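Local coordinates for RagB/SusD domain protein (Flavobacterium johnsoniae, PDB 5J90) that binds chitin as a SusD-type homolog and probably serves as an outer-membrane lipoprotein in the uptake of chitin fragments, at residues N204-R207 and L208-M212; A409-T412 and N413-L417; A150-Q154 and E155-T159. All blocks are in the same frame, centred on the assembly; numbering follows the deposited sequence.

Interaction 1: residues N204-R207 and L208-M212; sequences NTLR and LRLAM
N204-R207 and L208-M212 are successive turns in the second half of helix 196-213, buried in the protein interior, and the contact between them is the i to i+4 backbone bonding of an alpha helix with one loose apolar contact, L206 on L210, beside it. Four bonds span it: L208 N to N204 O, R209 N to T205 O, L210 N to L206 O and A211 N to R207 O, the last the shortest at 2.8 Å. Side chains meet more lightly. L206 CD1 comes to 4.4 Å from L210 CG, and the same CG sits 3.4 Å from L206 O because L210 carries it beside its own backbone N (chi1 -62°), over the preceding turn. A211 CB likewise rests against R207 O, at 3.3 Å. The two arginines leave the helix for different neighbours. R207 bends at chi3 (-50°) and forms salt bridges with E225 of helix 219-231 and D166 of helix 154-177, while R209 pairs with E334 of helix 332-344. L208 packs on helices 219-231 and 332-344, and L210 on helix 154-177. With carbonyls and amides paired along the helix and both guanidinium groups matched by carboxylates, this helix-rich interior can probably hold two buried positive charges at modest cost.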
# COMPACT_ATOMS: atom_id res chain seq x y z
N ASN A 204 3.71 15.24 -22.95
CA ASN A 204 3.41 13.83 -23.23
C ASN A 204 4.38 12.91 -22.49
O ASN A 204 3.98 11.87 -21.94
CB ASN A 204 3.50 13.54 -24.73
CG ASN A 204 2.47 14.28 -25.56
OD1 ASN A 204 1.40 14.65 -25.07
ND2 ASN A 204 2.79 14.49 -26.83
N THR A 205 5.66 13.28 -22.48
CA THR A 205 6.67 12.42 -21.86
C THR A 205 6.52 12.43 -20.34
O THR A 205 6.68 11.40 -19.68
CB THR A 205 8.09 12.87 -22.26
OG1 THR A 205 8.15 13.03 -23.69
CG2 THR A 205 9.11 11.82 -21.86
N LEU A 206 6.18 13.59 -19.78
CA LEU A 206 5.88 13.71 -18.36
C LEU A 206 4.66 12.85 -18.00
O LEU A 206 4.67 12.16 -16.97
CB LEU A 206 5.66 15.18 -18.00
CG LEU A 206 5.35 15.57 -16.56
CD1 LEU A 206 6.36 14.97 -15.60
CD2 LEU A 206 5.32 17.10 -16.44
N ARG A 207 3.63 12.87 -18.85
CA ARG A 207 2.49 11.98 -18.64
C ARG A 207 2.94 10.51 -18.59
O ARG A 207 2.49 9.75 -17.75
CB ARG A 207 1.43 12.14 -19.75
CG ARG A 207 0.21 11.24 -19.51
CD ARG A 207 -0.76 11.17 -20.70
NE ARG A 207 -1.12 12.50 -21.20
CZ ARG A 207 -1.95 13.35 -20.60
NH1 ARG A 207 -2.54 13.03 -19.45
NH2 ARG A 207 -2.17 14.54 -21.16
N LEU A 208 3.82 10.12 -19.50
CA LEU A 208 4.32 8.75 -19.52
C LEU A 208 5.07 8.39 -18.24
O LEU A 208 4.88 7.30 -17.69
CB LEU A 208 5.19 8.52 -20.77
CG LEU A 208 5.78 7.12 -20.97
CD1 LEU A 208 4.68 6.06 -21.07
CD2 LEU A 208 6.66 7.09 -22.21
N ARG A 209 5.90 9.32 -17.74
CA ARG A 209 6.56 9.12 -16.46
C ARG A 209 5.55 8.89 -15.33
O ARG A 209 5.68 7.95 -14.54
CB ARG A 209 7.45 10.32 -16.13
CG ARG A 209 8.01 10.27 -14.71
CD ARG A 209 8.68 11.57 -14.29
NE ARG A 209 10.01 11.72 -14.89
CZ ARG A 209 10.80 12.76 -14.66
NH1 ARG A 209 10.38 13.74 -13.86
NH2 ARG A 209 11.99 12.83 -15.23
N LEU A 210 4.54 9.75 -15.26
CA LEU A 210 3.55 9.66 -14.18
C LEU A 210 2.71 8.39 -14.31
O LEU A 210 2.33 7.77 -13.31
CB LEU A 210 2.66 10.91 -14.14
CG LEU A 210 3.40 12.21 -13.85
CD1 LEU A 210 2.42 13.39 -13.87
CD2 LEU A 210 4.16 12.16 -12.53
N ALA A 211 2.43 7.99 -15.55
CA ALA A 211 1.70 6.76 -15.80
C ALA A 211 2.47 5.53 -15.30
O ALA A 211 1.91 4.68 -14.60
CB ALA A 211 1.38 6.64 -17.29
N MET A 212 3.76 5.44 -15.62
CA MET A 212 4.52 4.28 -15.18
C MET A 212 4.65 4.27 -13.66
O MET A 212 4.67 3.21 -13.04
CB MET A 212 5.89 4.22 -15.86
CG MET A 212 6.47 2.81 -15.92
SD MET A 212 5.50 1.68 -16.97
CE MET A 212 5.77 2.43 -18.58

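Interaction 2: residues A409-T412 and N413-L417; sequences AAAT and NEVKL
T412 is the N-cap of helix 413-428, and its side chain closes the first turn by accepting from V415 N. OG1 lies 3.1 Å from that nitrogen, with an N-H...O angle of 160°. The hydroxyl gets there by sitting between the backbone N and the carbonyl carbon (chi1 63°), which turns it over the start of the helix. On this side the packing is close: V415 CG2 approaches T412 OG1 to 3.5 Å, and V415 CG1 touches the methyl of A411 at 3.8 Å. The backbone bond from K416 N to T412 O, nearly straight at 170°, continues the turn. Toward A409 and N413 the contact is looser, and a water fills in. K416 is stretched out beyond CG and runs back past the carbonyl of A411, the side chain also touching W407 and L344, to bring its ammonium to the loop. NZ donates to A409 O from well out of the carbonyl plane, and to a water. That water can in turn donate to A411 O or N413 OD1, so the surface loop before the helix is held by a charged tip and a solvent bridge. The water oxygen stands 2.9 Å from K416 NZ and 2.8 Å from N413 OD1.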
# COMPACT_ATOMS: atom_id res chain seq x y z
N ALA A 409 16.66 -12.14 -24.66
CA ALA A 409 15.24 -12.34 -24.91
C ALA A 409 14.62 -13.39 -24.00
O ALA A 409 13.42 -13.38 -23.77
CB ALA A 409 15.00 -12.69 -26.39
N ALA A 410 15.45 -14.30 -23.50
CA ALA A 410 14.98 -15.43 -22.70
C ALA A 410 14.98 -15.13 -21.21
O ALA A 410 14.56 -15.96 -20.40
CB ALA A 410 15.84 -16.66 -22.98
N ALA A 411 15.46 -13.94 -20.84
CA ALA A 411 15.48 -13.54 -19.43
C ALA A 411 14.07 -13.36 -18.88
O ALA A 411 13.12 -13.12 -19.62
CB ALA A 411 16.30 -12.26 -19.26
N THR A 412 13.95 -13.45 -17.56
CA THR A 412 12.67 -13.18 -16.91
C THR A 412 12.29 -11.72 -17.06
O THR A 412 13.14 -10.86 -17.32
CB THR A 412 12.70 -13.50 -15.41
OG1 THR A 412 13.64 -12.64 -14.76
CG2 THR A 412 13.09 -14.96 -15.16
N ASN A 413 11.01 -11.42 -16.88
CA ASN A 413 10.55 -10.04 -16.89
C ASN A 413 11.24 -9.19 -15.82
O ASN A 413 11.54 -8.02 -16.07
CB ASN A 413 9.03 -9.96 -16.73
CG ASN A 413 8.29 -10.39 -17.98
OD1 ASN A 413 8.84 -10.33 -19.09
ND2 ASN A 413 7.05 -10.83 -17.82
N GLU A 414 11.50 -9.77 -14.66
CA GLU A 414 12.23 -9.05 -13.61
C GLU A 414 13.65 -8.69 -14.03
O GLU A 414 14.10 -7.57 -13.77
CB GLU A 414 12.24 -9.82 -12.29
CG GLU A 414 10.89 -9.83 -11.57
CD GLU A 414 10.47 -8.48 -10.97
OE1 GLU A 414 11.25 -7.50 -11.00
OE2 GLU A 414 9.34 -8.41 -10.47
N VAL A 415 14.36 -9.61 -14.67
CA VAL A 415 15.72 -9.32 -15.11
C VAL A 415 15.70 -8.28 -16.24
O VAL A 415 16.53 -7.37 -16.25
CB VAL A 415 16.50 -10.60 -15.50
CG1 VAL A 415 17.74 -10.25 -16.32
CG2 VAL A 415 16.88 -11.37 -14.24
N LYS A 416 14.75 -8.40 -17.16
CA LYS A 416 14.59 -7.41 -18.22
C LYS A 416 14.34 -6.02 -17.62
O LYS A 416 14.97 -5.04 -18.05
CB LYS A 416 13.45 -7.81 -19.17
CG LYS A 416 13.79 -9.02 -20.06
CD LYS A 416 12.59 -9.51 -20.83
CE LYS A 416 13.01 -10.59 -21.83
NZ LYS A 416 11.85 -11.10 -22.62
N LEU A 417 13.45 -5.94 -16.63
CA LEU A 417 13.18 -4.68 -15.99
C LEU A 417 14.41 -4.16 -15.25
O LEU A 417 14.70 -2.97 -15.31
CB LEU A 417 11.98 -4.80 -15.03
CG LEU A 417 11.56 -3.48 -14.36
CD1 LEU A 417 11.14 -2.45 -15.39
CD2 LEU A 417 10.43 -3.72 -13.35
O HOH W 1 10.29 -12.22 -20.47

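Interaction 3: residues A150-Q154 and E155-T159; sequences AYDSQ and EEVYT
S153 and E156 grip each other at the start of helix 154-177, each side chain accepting from the other's backbone N-H. S153 OG takes the hydrogen of E156 N at 3.1 Å, and E156 OE1 takes that of S153 N at 3.0 Å. The second donor reaches the carboxylate from above its plane, 49° out of it. E156 can fold back this way because its CG lies beside its own backbone N (chi1 -73°) and the rest of the chain is extended, which also brings CG to 3.2 Å from S153 OG. A water 2.7 Å from S153 OG donates to E155 OE1, and the other oxygen of that carboxylate forms a salt bridge with K218. The carbonyls that follow enter the helix pattern: S153 O receives V157 N in its carbonyl plane, and Q154 O receives Y158 N at 2.9 Å while also lying at the edge of the Y158 ring. Q154 and Y158 run side by side, CG to CD1 3.9 Å, and their polar ends are met elsewhere: Q154 OE1 by W501 N, NE2 by T131, and Y158 OH by D132. D152 crosses E156 at about a right angle, CB packing on V157 CG2. Its carboxylate is hydrogen-bonded through OD1 to S140 and through OD2 to Q160, which may ease its nearness to the like-charged E156. Reciprocal bonding between the N-cap and the residue three positions on defines a capping box, here where the loop after helix 113-134 enters the next helix.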
# COMPACT_ATOMS: atom_id res chain seq x y z
N ALA A 150 -6.67 22.25 3.47
CA ALA A 150 -6.67 20.80 3.42
C ALA A 150 -5.73 20.23 2.37
O ALA A 150 -5.48 20.85 1.32
CB ALA A 150 -8.09 20.27 3.21
N TYR A 151 -5.20 19.05 2.67
CA TYR A 151 -4.37 18.30 1.73
C TYR A 151 -5.25 17.41 0.87
O TYR A 151 -6.28 16.92 1.34
CB TYR A 151 -3.39 17.41 2.49
CG TYR A 151 -2.23 18.11 3.19
CD1 TYR A 151 -2.38 19.34 3.83
CD2 TYR A 151 -0.98 17.50 3.26
CE1 TYR A 151 -1.31 19.95 4.49
CE2 TYR A 151 0.09 18.09 3.92
CZ TYR A 151 -0.08 19.31 4.53
OH TYR A 151 0.99 19.90 5.18
N ASP A 152 -4.84 17.18 -0.37
CA ASP A 152 -5.45 16.15 -1.20
C ASP A 152 -4.71 14.83 -1.00
O ASP A 152 -3.53 14.81 -0.66
CB ASP A 152 -5.34 16.51 -2.69
CG ASP A 152 -6.06 17.78 -3.07
OD1 ASP A 152 -6.85 18.33 -2.28
OD2 ASP A 152 -5.83 18.23 -4.22
N SER A 153 -5.40 13.71 -1.24
CA SER A 153 -4.70 12.43 -1.25
C SER A 153 -3.79 12.36 -2.47
O SER A 153 -4.02 13.05 -3.47
CB SER A 153 -5.68 11.26 -1.28
OG SER A 153 -6.30 11.17 -2.55
N GLN A 154 -2.75 11.54 -2.41
CA GLN A 154 -1.90 11.39 -3.58
C GLN A 154 -2.67 10.87 -4.79
O GLN A 154 -2.41 11.29 -5.92
CB GLN A 154 -0.71 10.51 -3.28
CG GLN A 154 0.26 10.41 -4.46
CD GLN A 154 1.48 9.59 -4.11
OE1 GLN A 154 1.38 8.37 -3.97
NE2 GLN A 154 2.63 10.25 -3.95
N GLU A 155 -3.61 9.95 -4.56
CA GLU A 155 -4.46 9.45 -5.63
C GLU A 155 -5.19 10.58 -6.36
O GLU A 155 -5.25 10.61 -7.59
CB GLU A 155 -5.44 8.42 -5.06
CG GLU A 155 -6.30 7.69 -6.11
CD GLU A 155 -7.68 8.31 -6.34
OE1 GLU A 155 -8.14 9.11 -5.50
OE2 GLU A 155 -8.31 7.97 -7.37
N GLU A 156 -5.75 11.50 -5.58
CA GLU A 156 -6.42 12.68 -6.13
C GLU A 156 -5.46 13.59 -6.88
O GLU A 156 -5.81 14.12 -7.94
CB GLU A 156 -7.10 13.47 -5.00
CG GLU A 156 -8.35 12.79 -4.45
CD GLU A 156 -8.75 13.30 -3.07
OE1 GLU A 156 -8.05 14.15 -2.46
OE2 GLU A 156 -9.81 12.84 -2.58
N VAL A 157 -4.27 13.80 -6.32
CA VAL A 157 -3.29 14.67 -6.98
C VAL A 157 -2.91 14.11 -8.35
O VAL A 157 -2.86 14.86 -9.34
CB VAL A 157 -2.04 14.91 -6.10
CG1 VAL A 157 -1.02 15.76 -6.86
CG2 VAL A 157 -2.44 15.61 -4.79
N TYR A 158 -2.64 12.81 -8.42
CA TYR A 158 -2.29 12.20 -9.71
C TYR A 158 -3.40 12.37 -10.75
O TYR A 158 -3.14 12.73 -11.90
CB TYR A 158 -1.86 10.73 -9.53
CG TYR A 158 -0.35 10.60 -9.44
CD1 TYR A 158 0.33 10.99 -8.28
CD2 TYR A 158 0.41 10.17 -10.52
CE1 TYR A 158 1.71 10.91 -8.20
CE2 TYR A 158 1.79 10.09 -10.46
CZ TYR A 158 2.44 10.47 -9.30
OH TYR A 158 3.82 10.39 -9.27
N THR A 159 -4.65 12.14 -10.36
CA THR A 159 -5.77 12.36 -11.28
C THR A 159 -5.80 13.80 -11.77
O THR A 159 -5.96 14.06 -12.97
CB THR A 159 -7.10 11.97 -10.61
OG1 THR A 159 -7.12 10.55 -10.46
CG2 THR A 159 -8.30 12.40 -11.44
O HOH W 2 -8.22 9.24 -2.79

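From the N terminus, interaction 3 comes first, where the loop after helix 113-134 runs into helix 154-177. Interaction 1 follows inside helix 196-213, the next helix in the chain, and interaction 2 comes much later, at the entry to helix 413-428. All three are local and in series, so none nests within or crosses another, and none closes a long loop. Interactions 1 and 3 touch: L210 O packs on Y158 CE2 at 3.7 Å, joining two consecutive helices. Interaction 2 is separate, about 7 Å from interaction 1 at the nearest atoms, yet helix 332-344 packs against both: L338 and E341 meet interaction 1, and E341 and L344 meet interaction 2.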